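Local coordinates for C alpha-dehydrogenase (Sphingobium sp. SYK-6, PDB 4YAG), which is a short-chain dehydrogenase/reductase that binds NADH and probably oxidises the alpha-carbon hydroxyl of lignin beta-aryl ether compounds with NAD+, at residues R31-I37 with N57-L63; I3-A8 with L25-A30; T142-L148 with K162-I166. One frame throughout, in Å; residues are numbered along the deposited sequence.

Contact 1. Residues R31-I37 with N57-L63. With NAI (1,4-dihydronicotinamide adenine dinucleotide), chain C.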
loop_
_atom_site.group_PDB
_atom_site.type_symbol
_atom_site.label_atom_id
_atom_site.label_comp_id
_atom_site.label_asym_id
_atom_site.label_seq_id
_atom_site.Cartn_x
_atom_site.Cartn_y
_atom_site.Cartn_z
ATOM N N ARG A 31 24.975 10.596 16.321
ATOM C CA ARG A 31 25.265 11.580 15.297
ATOM C C ARG A 31 24.195 11.474 14.240
ATOM O O ARG A 31 23.572 10.419 14.086
ATOM C CB ARG A 31 26.641 11.358 14.674
ATOM C CG ARG A 31 27.747 11.369 15.706
ATOM C CD ARG A 31 29.127 11.219 15.086
ATOM N NE ARG A 31 29.603 12.481 14.515
ATOM C CZ ARG A 31 30.413 12.562 13.462
ATOM N NH1 ARG A 31 30.845 11.460 12.866
ATOM N NH2 ARG A 31 30.803 13.740 13.004
ATOM N N LEU A 32 23.980 12.554 13.507
ATOM C CA LEU A 32 22.827 12.649 12.614
ATOM C C LEU A 32 23.180 12.951 11.170
ATOM O O LEU A 32 24.052 13.768 10.888
ATOM C CB LEU A 32 21.889 13.761 13.071
ATOM C CG LEU A 32 21.398 13.716 14.514
ATOM C CD1 LEU A 32 20.619 14.993 14.794
ATOM C CD2 LEU A 32 20.575 12.472 14.756
ATOM N N VAL A 33 22.429 12.327 10.261
ATOM C CA VAL A 33 22.353 12.771 8.888
ATOM C C VAL A 33 20.893 13.072 8.619
ATOM O O VAL A 33 20.033 12.175 8.729
ATOM C CB VAL A 33 22.869 11.707 7.907
ATOM C CG1 VAL A 33 22.663 12.141 6.469
ATOM C CG2 VAL A 33 24.306 11.427 8.173
ATOM N N LEU A 34 20.609 14.333 8.319
ATOM C CA LEU A 34 19.251 14.771 8.009
ATOM C C LEU A 34 19.119 14.880 6.494
ATOM O O LEU A 34 19.863 15.608 5.845
ATOM C CB LEU A 34 18.944 16.114 8.668
ATOM C CG LEU A 34 19.271 16.211 10.151
ATOM C CD1 LEU A 34 18.914 17.581 10.678
ATOM C CD2 LEU A 34 18.578 15.146 10.959
ATOM N N ALA A 35 18.171 14.130 5.933
ATOM C CA ALA A 35 17.942 14.094 4.505
ATOM C C ALA A 35 16.556 14.693 4.247
ATOM O O ALA A 35 15.573 14.305 4.857
ATOM C CB ALA A 35 18.019 12.660 3.977
ATOM N N ASP A 36 16.488 15.661 3.356
ATOM C CA ASP A 36 15.243 16.414 3.163
ATOM C C ASP A 36 15.243 17.038 1.781
ATOM O O ASP A 36 16.298 17.424 1.249
ATOM C CB ASP A 36 15.152 17.495 4.245
ATOM C CG ASP A 36 13.734 17.928 4.552
ATOM O OD1 ASP A 36 13.127 18.618 3.703
ATOM O OD2 ASP A 36 13.241 17.587 5.662
ATOM N N ILE A 37 14.057 17.225 1.226
ATOM C CA ILE A 37 13.931 17.808 -0.094
ATOM C C ILE A 37 13.957 19.348 -0.047
ATOM O O ILE A 37 14.143 20.002 -1.069
ATOM C CB ILE A 37 12.627 17.281 -0.791
ATOM C CG1 ILE A 37 12.720 17.424 -2.310
ATOM C CG2 ILE A 37 11.402 17.985 -0.250
ATOM C CD1 ILE A 37 11.574 16.726 -3.023
ATOM N N ASN A 57 28.125 17.232 14.707
ATOM C CA ASN A 57 27.489 15.919 14.797
ATOM C C ASN A 57 26.233 15.808 13.944
ATOM O O ASN A 57 25.464 14.867 14.105
ATOM C CB ASN A 57 27.196 15.599 16.263
ATOM C CG ASN A 57 28.455 15.280 17.021
ATOM O OD1 ASN A 57 29.310 14.550 16.518
ATOM N ND2 ASN A 57 28.611 15.865 18.207
ATOM N N VAL A 58 26.055 16.760 13.029
ATOM C CA VAL A 58 24.887 16.821 12.166
ATOM C C VAL A 58 25.327 17.153 10.744
ATOM O O VAL A 58 25.973 18.174 10.500
ATOM C CB VAL A 58 23.884 17.878 12.630
ATOM C CG1 VAL A 58 22.641 17.835 11.721
ATOM C CG2 VAL A 58 23.495 17.632 14.081
ATOM N N HIS A 59 25.015 16.241 9.824
ATOM C CA HIS A 59 25.294 16.446 8.409
ATOM C C HIS A 59 23.959 16.505 7.677
ATOM O O HIS A 59 23.049 15.767 8.021
ATOM C CB HIS A 59 26.124 15.285 7.865
ATOM C CG HIS A 59 26.454 15.388 6.410
ATOM N ND1 HIS A 59 27.168 16.444 5.878
ATOM C CD2 HIS A 59 26.207 14.554 5.374
ATOM C CE1 HIS A 59 27.329 16.260 4.582
ATOM N NE2 HIS A 59 26.753 15.116 4.246
ATOM N N THR A 60 23.842 17.369 6.675
ATOM C CA THR A 60 22.603 17.496 5.925
ATOM C C THR A 60 22.815 17.077 4.480
ATOM O O THR A 60 23.855 17.335 3.890
ATOM C CB THR A 60 22.061 18.928 5.950
ATOM O OG1 THR A 60 23.067 19.815 5.481
ATOM C CG2 THR A 60 21.670 19.309 7.377
ATOM N N ILE A 61 21.790 16.442 3.930
ATOM C CA ILE A 61 21.778 16.046 2.530
ATOM C C ILE A 61 20.427 16.401 1.946
ATOM O O ILE A 61 19.380 15.990 2.481
ATOM C CB ILE A 61 21.984 14.522 2.343
ATOM C CG1 ILE A 61 23.330 14.075 2.908
ATOM C CG2 ILE A 61 21.908 14.144 0.860
ATOM C CD1 ILE A 61 23.543 12.577 2.859
ATOM N N ARG A 62 20.455 17.133 0.845
ATOM C CA ARG A 62 19.236 17.453 0.111
ATOM C C ARG A 62 18.944 16.323 -0.880
ATOM O O ARG A 62 19.785 16.013 -1.754
ATOM C CB ARG A 62 19.386 18.775 -0.621
ATOM C CG ARG A 62 18.113 19.179 -1.357
ATOM C CD ARG A 62 18.220 20.534 -1.970
ATOM N NE ARG A 62 17.055 20.839 -2.797
ATOM C CZ ARG A 62 16.986 20.646 -4.113
ATOM N NH1 ARG A 62 18.020 20.147 -4.789
ATOM N NH2 ARG A 62 15.873 20.962 -4.760
ATOM N N LEU A 63 17.754 15.736 -0.777
ATOM C CA LEU A 63 17.374 14.664 -1.680
ATOM C C LEU A 63 15.871 14.479 -1.667
ATOM O O LEU A 63 15.179 14.986 -0.799
ATOM C CB LEU A 63 18.062 13.343 -1.324
ATOM C CG LEU A 63 17.889 12.766 0.068
ATOM C CD1 LEU A 63 16.503 12.182 0.313
ATOM C CD2 LEU A 63 18.940 11.669 0.317
HETATM P PA NAI C . 6.882 18.103 8.008
HETATM O O1A NAI C . 6.496 18.612 6.647
HETATM O O2A NAI C . 7.065 19.137 9.101
HETATM O O5B NAI C . 8.191 17.237 7.915
HETATM C C5B NAI C . 8.397 16.412 6.806
HETATM C C4B NAI C . 9.681 16.773 6.171
HETATM O O4B NAI C . 9.855 15.768 5.120
HETATM C C3B NAI C . 9.760 18.101 5.559
HETATM O O3B NAI C . 10.917 18.840 6.003
HETATM C C2B NAI C . 9.764 17.850 4.132
HETATM O O2B NAI C . 10.467 18.841 3.368
HETATM C C1B NAI C . 10.322 16.506 3.986
HETATM N N9A NAI C . 9.950 15.850 2.760
HETATM C C8A NAI C . 8.721 15.834 2.135
HETATM N N7A NAI C . 8.796 15.155 0.983
HETATM C C5A NAI C . 10.077 14.692 0.828
HETATM C C6A NAI C . 10.766 13.948 -0.131
HETATM N N6A NAI C . 10.113 13.553 -1.307
HETATM N N1A NAI C . 12.081 13.659 0.045
HETATM C C2A NAI C . 12.731 14.093 1.151
HETATM N N3A NAI C . 12.119 14.816 2.101
HETATM C C4A NAI C . 10.811 15.132 1.964
HETATM O O3 NAI C . 5.689 17.133 8.395
HETATM P PN NAI C . 5.593 15.952 9.488
HETATM O O1N NAI C . 6.706 16.015 10.525
HETATM O O2N NAI C . 4.205 16.082 10.065
HETATM O O5D NAI C . 5.732 14.620 8.599
HETATM C C5D NAI C . 6.547 13.517 9.003
HETATM C C4D NAI C . 5.799 12.247 8.818
HETATM O O4D NAI C . 4.749 12.176 9.851
HETATM C C3D NAI C . 5.120 12.118 7.525
HETATM O O3D NAI C . 5.370 10.801 6.992
HETATM C C2D NAI C . 3.699 12.298 7.808
HETATM O O2D NAI C . 2.888 11.608 6.850
HETATM C C1D NAI C . 3.534 11.736 9.136
HETATM N N1N NAI C . 2.430 12.109 9.941
HETATM C C2N NAI C . 2.264 13.367 10.471
HETATM C C3N NAI C . 1.169 13.633 11.275
HETATM C C7N NAI C . 0.965 14.986 11.865
HETATM O O7N NAI C . -0.084 15.294 12.471
HETATM N N7N NAI C . 2.083 15.924 11.789
HETATM C C4N NAI C . 0.231 12.657 11.571
HETATM C C5N NAI C . 0.442 11.384 11.077
HETATM C C6N NAI C . 1.530 11.115 10.286
#

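Contact 2. Residues I3-A8 with L25-A30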
loop_
_atom_site.group_PDB
_atom_site.type_symbol
_atom_site.label_atom_id
_atom_site.label_comp_id
_atom_site.label_asym_id
_atom_site.label_seq_id
_atom_site.Cartn_x
_atom_site.Cartn_y
_atom_site.Cartn_z
ATOM N N ILE A 3 21.891 3.540 21.674
ATOM C CA ILE A 3 21.983 4.699 20.769
ATOM C C ILE A 3 23.316 5.473 20.801
ATOM O O ILE A 3 23.686 6.109 19.824
ATOM C CB ILE A 3 20.820 5.690 21.051
ATOM C CG1 ILE A 3 19.471 5.012 20.786
ATOM C CG2 ILE A 3 20.961 6.969 20.211
ATOM C CD1 ILE A 3 18.263 5.785 21.309
ATOM N N ALA A 4 24.049 5.451 21.912
ATOM C CA ALA A 4 25.243 6.275 22.017
ATOM C C ALA A 4 26.291 5.923 20.952
ATOM O O ALA A 4 26.604 4.765 20.755
ATOM C CB ALA A 4 25.851 6.154 23.421
ATOM N N GLY A 5 26.836 6.942 20.294
ATOM C CA GLY A 5 27.884 6.748 19.304
ATOM C C GLY A 5 27.389 6.288 17.933
ATOM O O GLY A 5 28.190 6.244 17.003
ATOM N N THR A 6 26.097 5.962 17.797
ATOM C CA THR A 6 25.566 5.506 16.510
ATOM C C THR A 6 25.405 6.678 15.581
ATOM O O THR A 6 25.526 7.839 15.996
ATOM C CB THR A 6 24.160 4.865 16.596
ATOM O OG1 THR A 6 23.219 5.825 17.097
ATOM C CG2 THR A 6 24.164 3.612 17.461
ATOM N N THR A 7 25.133 6.374 14.311
ATOM C CA THR A 7 24.687 7.392 13.369
ATOM C C THR A 7 23.267 7.068 12.904
ATOM O O THR A 7 22.956 5.912 12.565
ATOM C CB THR A 7 25.602 7.460 12.152
ATOM O OG1 THR A 7 26.904 7.905 12.561
ATOM C CG2 THR A 7 25.029 8.411 11.089
ATOM N N ALA A 8 22.425 8.091 12.911
ATOM C CA ALA A 8 21.030 7.975 12.487
ATOM C C ALA A 8 20.827 8.771 11.208
ATOM O O ALA A 8 21.184 9.954 11.145
ATOM C CB ALA A 8 20.093 8.479 13.582
ATOM N N LEU A 25 17.415 11.819 19.448
ATOM C CA LEU A 25 18.510 10.895 19.176
ATOM C C LEU A 25 19.878 11.535 19.479
ATOM O O LEU A 25 20.726 10.890 20.084
ATOM C CB LEU A 25 18.447 10.354 17.745
ATOM C CG LEU A 25 17.268 9.433 17.427
ATOM C CD1 LEU A 25 17.310 8.982 15.969
ATOM C CD2 LEU A 25 17.257 8.207 18.351
ATOM N N LEU A 26 20.087 12.788 19.065
ATOM C CA LEU A 26 21.318 13.493 19.383
ATOM C C LEU A 26 21.504 13.562 20.902
ATOM O O LEU A 26 22.616 13.344 21.425
ATOM C CB LEU A 26 21.303 14.906 18.784
ATOM C CG LEU A 26 22.604 15.694 18.982
ATOM C CD1 LEU A 26 23.587 15.342 17.894
ATOM C CD2 LEU A 26 22.330 17.182 18.983
ATOM N N ALA A 27 20.431 13.901 21.620
ATOM C CA ALA A 27 20.479 13.985 23.077
ATOM C C ALA A 27 20.908 12.673 23.713
ATOM O O ALA A 27 21.545 12.662 24.769
ATOM C CB ALA A 27 19.128 14.420 23.645
ATOM N N ASN A 28 20.561 11.574 23.063
ATOM C CA ASN A 28 20.953 10.247 23.510
ATOM C C ASN A 28 22.244 9.717 22.864
ATOM O O ASN A 28 22.507 8.516 22.929
ATOM C CB ASN A 28 19.803 9.276 23.277
ATOM C CG ASN A 28 18.706 9.430 24.295
ATOM O OD1 ASN A 28 18.725 8.773 25.343
ATOM N ND2 ASN A 28 17.754 10.311 24.021
ATOM N N GLY A 29 23.041 10.610 22.270
ATOM C CA GLY A 29 24.393 10.259 21.848
ATOM C C GLY A 29 24.610 9.887 20.392
ATOM O O GLY A 29 25.733 9.510 20.019
ATOM N N ALA A 30 23.564 9.961 19.568
ATOM C CA ALA A 30 23.706 9.669 18.148
ATOM C C ALA A 30 24.237 10.872 17.387
ATOM O O ALA A 30 23.973 12.024 17.749
ATOM C CB ALA A 30 22.361 9.272 17.554
#

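Contact 3. Residues T142-L148 with K162-I166. With NAI (1,4-dihydronicotinamide adenine dinucleotide), chain C.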
loop_
_atom_site.group_PDB
_atom_site.type_symbol
_atom_site.label_atom_id
_atom_site.label_comp_id
_atom_site.label_asym_id
_atom_site.label_seq_id
_atom_site.Cartn_x
_atom_site.Cartn_y
_atom_site.Cartn_z
ATOM N N THR A 142 7.674 5.993 9.576
ATOM C CA THR A 142 6.549 6.787 10.048
ATOM C C THR A 142 5.342 6.541 9.172
ATOM O O THR A 142 5.326 6.931 8.007
ATOM C CB THR A 142 6.847 8.280 10.050
ATOM O OG1 THR A 142 8.061 8.522 10.784
ATOM C CG2 THR A 142 5.695 9.025 10.688
ATOM N N ALA A 143 4.342 5.879 9.734
ATOM C CA ALA A 143 3.082 5.700 9.027
ATOM C C ALA A 143 2.122 6.780 9.543
ATOM O O ALA A 143 2.447 7.976 9.476
ATOM C CB ALA A 143 2.558 4.292 9.233
ATOM N N SER A 144 0.960 6.383 10.063
ATOM C CA SER A 144 -0.034 7.302 10.602
ATOM C C SER A 144 -1.155 6.474 11.204
ATOM O O SER A 144 -1.386 5.348 10.761
ATOM C CB SER A 144 -0.639 8.162 9.500
ATOM O OG SER A 144 -1.685 8.955 10.050
ATOM N N LEU A 145 -1.882 7.026 12.177
ATOM C CA LEU A 145 -3.096 6.362 12.622
ATOM C C LEU A 145 -4.134 6.367 11.496
ATOM O O LEU A 145 -5.060 5.558 11.497
ATOM C CB LEU A 145 -3.645 7.008 13.881
ATOM C CG LEU A 145 -2.856 6.660 15.137
ATOM C CD1 LEU A 145 -3.276 7.525 16.338
ATOM C CD2 LEU A 145 -3.015 5.203 15.486
ATOM N N ALA A 146 -3.946 7.225 10.502
ATOM C CA ALA A 146 -4.821 7.224 9.321
ATOM C C ALA A 146 -4.659 5.962 8.467
ATOM O O ALA A 146 -5.447 5.701 7.559
ATOM C CB ALA A 146 -4.581 8.449 8.478
ATOM N N GLY A 147 -3.628 5.178 8.750
ATOM C CA GLY A 147 -3.431 3.918 8.073
ATOM C C GLY A 147 -4.157 2.791 8.765
ATOM O O GLY A 147 -4.149 1.668 8.261
ATOM N N LEU A 148 -4.806 3.094 9.883
ATOM C CA LEU A 148 -5.440 2.074 10.717
ATOM C C LEU A 148 -6.927 2.338 10.959
ATOM O O LEU A 148 -7.755 1.441 10.803
ATOM C CB LEU A 148 -4.716 2.022 12.060
ATOM C CG LEU A 148 -4.659 0.714 12.805
ATOM C CD1 LEU A 148 -3.944 -0.334 11.936
ATOM C CD2 LEU A 148 -3.924 0.946 14.130
ATOM N N LYS A 162 -0.291 4.790 3.890
ATOM C CA LYS A 162 0.076 4.626 5.287
ATOM C C LYS A 162 -0.270 3.241 5.832
ATOM O O LYS A 162 0.456 2.703 6.657
ATOM C CB LYS A 162 -0.530 5.730 6.150
ATOM C CG LYS A 162 0.023 7.143 5.836
ATOM C CD LYS A 162 1.489 7.219 6.153
ATOM C CE LYS A 162 2.019 8.655 6.165
ATOM N NZ LYS A 162 3.461 8.690 6.466
ATOM N N ALA A 163 -1.392 2.665 5.396
ATOM C CA ALA A 163 -1.711 1.284 5.761
ATOM C C ALA A 163 -0.632 0.329 5.274
ATOM O O ALA A 163 -0.215 -0.599 5.974
ATOM C CB ALA A 163 -3.049 0.882 5.181
ATOM N N ALA A 164 -0.174 0.561 4.049
ATOM C CA ALA A 164 0.873 -0.261 3.469
ATOM C C ALA A 164 2.170 -0.179 4.280
ATOM O O ALA A 164 2.863 -1.170 4.428
ATOM C CB ALA A 164 1.134 0.123 2.030
ATOM N N VAL A 165 2.507 1.008 4.773
ATOM C CA VAL A 165 3.720 1.148 5.566
ATOM C C VAL A 165 3.654 0.350 6.864
ATOM O O VAL A 165 4.653 -0.216 7.325
ATOM C CB VAL A 165 3.995 2.646 5.857
ATOM C CG1 VAL A 165 5.164 2.809 6.846
ATOM C CG2 VAL A 165 4.303 3.361 4.567
ATOM N N ILE A 166 2.480 0.303 7.478
ATOM C CA ILE A 166 2.327 -0.481 8.682
ATOM C C ILE A 166 2.623 -1.965 8.373
ATOM O O ILE A 166 3.405 -2.616 9.052
ATOM C CB ILE A 166 0.916 -0.311 9.278
ATOM C CG1 ILE A 166 0.699 1.143 9.733
ATOM C CG2 ILE A 166 0.718 -1.297 10.413
ATOM C CD1 ILE A 166 -0.754 1.464 10.085
HETATM P PA NAI C . 6.882 18.103 8.008
HETATM O O1A NAI C . 6.496 18.612 6.647
HETATM O O2A NAI C . 7.065 19.137 9.101
HETATM O O5B NAI C . 8.191 17.237 7.915
HETATM C C5B NAI C . 8.397 16.412 6.806
HETATM C C4B NAI C . 9.681 16.773 6.171
HETATM O O4B NAI C . 9.855 15.768 5.120
HETATM C C3B NAI C . 9.760 18.101 5.559
HETATM O O3B NAI C . 10.917 18.840 6.003
HETATM C C2B NAI C . 9.764 17.850 4.132
HETATM O O2B NAI C . 10.467 18.841 3.368
HETATM C C1B NAI C . 10.322 16.506 3.986
HETATM N N9A NAI C . 9.950 15.850 2.760
HETATM C C8A NAI C . 8.721 15.834 2.135
HETATM N N7A NAI C . 8.796 15.155 0.983
HETATM C C5A NAI C . 10.077 14.692 0.828
HETATM C C6A NAI C . 10.766 13.948 -0.131
HETATM N N6A NAI C . 10.113 13.553 -1.307
HETATM N N1A NAI C . 12.081 13.659 0.045
HETATM C C2A NAI C . 12.731 14.093 1.151
HETATM N N3A NAI C . 12.119 14.816 2.101
HETATM C C4A NAI C . 10.811 15.132 1.964
HETATM O O3 NAI C . 5.689 17.133 8.395
HETATM P PN NAI C . 5.593 15.952 9.488
HETATM O O1N NAI C . 6.706 16.015 10.525
HETATM O O2N NAI C . 4.205 16.082 10.065
HETATM O O5D NAI C . 5.732 14.620 8.599
HETATM C C5D NAI C . 6.547 13.517 9.003
HETATM C C4D NAI C . 5.799 12.247 8.818
HETATM O O4D NAI C . 4.749 12.176 9.851
HETATM C C3D NAI C . 5.120 12.118 7.525
HETATM O O3D NAI C . 5.370 10.801 6.992
HETATM C C2D NAI C . 3.699 12.298 7.808
HETATM O O2D NAI C . 2.888 11.608 6.850
HETATM C C1D NAI C . 3.534 11.736 9.136
HETATM N N1N NAI C . 2.430 12.109 9.941
HETATM C C2N NAI C . 2.264 13.367 10.471
HETATM C C3N NAI C . 1.169 13.633 11.275
HETATM C C7N NAI C . 0.965 14.986 11.865
HETATM O O7N NAI C . -0.084 15.294 12.471
HETATM N N7N NAI C . 2.083 15.924 11.789
HETATM C C4N NAI C . 0.231 12.657 11.571
HETATM C C5N NAI C . 0.442 11.384 11.077
HETATM C C6N NAI C . 1.530 11.115 10.286
#

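Contact 1. Residues R31-I37 with N57-L63
Strand 31-36 and strand 58-62 pair in parallel at the margin of the Rossmann sheet, in register from Leu-32 beside Val-58 to Asp-36 beside Arg-62. Each strand takes its turn as donor: Leu-32 N bonds to Asn-57 O, His-59 N returns to Leu-32 O, and the ladder runs on through Leu-34, Ile-61 and Asp-36 to Leu-63 N.

At the start of the pair Arg-31 reaches over with NE, whose N-H donates to OD1 of Asn-57 at 2.9 Å, on a lone pair in the amide plane. The bend of the arginine chain at its third torsion (79°) helps to turn the guanidinium almost square to that amide, 86° between planes. On the face carrying Val-33, Ala-35 and Ile-61, CG1 of Val-33 meets CD1 of Ile-61 at 3.7 Å, and CB of Ala-35 rests on CD2 of Leu-63 at 3.9 Å. On the other face, Val-58 is touched by Leu-32 and Leu-34: its CG2 lies beside Leu-32 CD1, and its CG1 sits 3.9 Å from Leu-34 CD1. Helix 39-51, which connects the strands, covers Val-58 with Phe-49. His-59 finds its polar partner outside the pair, in Glu-77.

The C-terminal end meets the cofactor. Asp-36 receives both adenosine ribose hydroxyls, O2B on OD1 and O3B on OD2, each at 2.7 Å, and its carboxylate is held further by the backbone N of Arg-38. CG2 of Ile-37 packs over the adenine face, 3.7 Å from C5A, while Leu-63 O lies 3.3 Å from C2A. An acidic residue closing the second strand of a beta-alpha-beta unit and gripping both ribose hydroxyls is the hallmark of an NAD-type Rossmann site.

Contact 2. Residues I3-A8 with L25-A30
Ile-3 buries more surface than any other residue here, filling the angle between the end of helix 16-27 and the turn that leads into strand 7-11. Its two branches go to different partners. The first torsion (-62°) sets CG1 beside the backbone N and turns CG2 toward the helix end, 3.5 Å from Asn-28 O and 3.8 Å from Ala-30 CB, while CD1 meets CD2 of Leu-25 at 4.0 Å, the two side chains crossing near a right angle. The other methyl of Leu-25, CD1, rests on Ala-8 CB at 3.7 Å. Thr-6 adds OG1 against Ala-30 CB, and the same hydroxyl donates to Ile-3 O at 2.8 Å, a carbonyl that also accepts from Thr-6 N, the bond that closes the type II turn.

The solvent side is thinner and mostly backbone. Ala-4 and Gly-5 are exposed, and the link there is a single hydrogen bond, Gly-5 N to Gly-29 O at 2.8 Å, with the donor well above the carbonyl plane. Gly-29, at positive phi, is the C-prime residue of the Schellman motif ending the helix, and its CA passes 4.1 Å from that of Ala-4, too near for any side chain between them.

Helix 231-244 closes over the pair, Val-239 and Val-243 on Ile-3 and Ile-242 on Leu-25, Ile-87 of strand 87-90 packs on Ala-8, and beyond Ala-30 the chain enters strand 31-36.

Contact 3. Residues T142-L148 with K162-I166
The YxxxK segment characteristic of short-chain dehydrogenases meets here, through its lysine, the loop that leaves strand 137-142. Lys-162 leans across from helix 156-177, and its NZ donates to Thr-142 O at 3.0 Å, arriving above the carbonyl plane, with a weak bond to Ala-143 O. The same nitrogen holds the nicotinamide ribose, reaching O3D at 2.9 Å and O2D at 3.0 Å. The lysine bends once, at the second torsion (-64°), and then runs straight to NZ, which lays CD against the Ala-143 carbonyl, CG beside Ser-144 CB, and the tip between loop and sugar.

Tyr-158, one helical turn earlier, completes the motif and also binds the cofactor. The loop brings its own atoms to the same end of the NADH: OG of Ser-144 lies 3.4 Å from C5N of the nicotinamide, and Thr-142 CG2 is equally close to O4D, its hydroxyl being hydrogen-bonded to OD1 of Asn-91. Ser-144 OG is fixed in turn by the backbone N of Ala-146, an ST turn that starts the short 3-10 segment.

Away from the amino group, the contact is apolar. Ala-143 CB sits on the helix flank against CG1 of Ile-166 (3.7 Å) and CG1 of Val-165 (3.8 Å). Gly-147 lets the loop lie directly on the helix, its CA 3.9 Å from that of Ala-163, so that no side chain separates the two backbones. Leu-148 and Ile-166 cross at about a right angle, meeting CD1 to CD1, near the dimer interface, where Leu-266 of the second subunit packs on Leu-148 and Thr-167 of that subunit on Ala-163.

Contact 2 comes first along the chain, then contact 1, then contact 3. Contacts 1 and 2, with centres about 14 Å apart, are joined directly: strands 7-11 and 31-36 are neighbours in the sheet, and Arg-31 N and Val-33 N lie 2.8 Å from Thr-6 O and Ala-8 O respectively, probable hydrogen bonds. The chain passes from the end of helix 16-27, in contact 2, straight into strand 31-36 of contact 1. Contact 3 lies on the opposite side of the chain's centre, its centre about 24 Å from that of contact 1 and 26 Å from that of contact 2. NADH bridges the gap, with its adenosine at contact 1 and its nicotinamide riboside at contact 3.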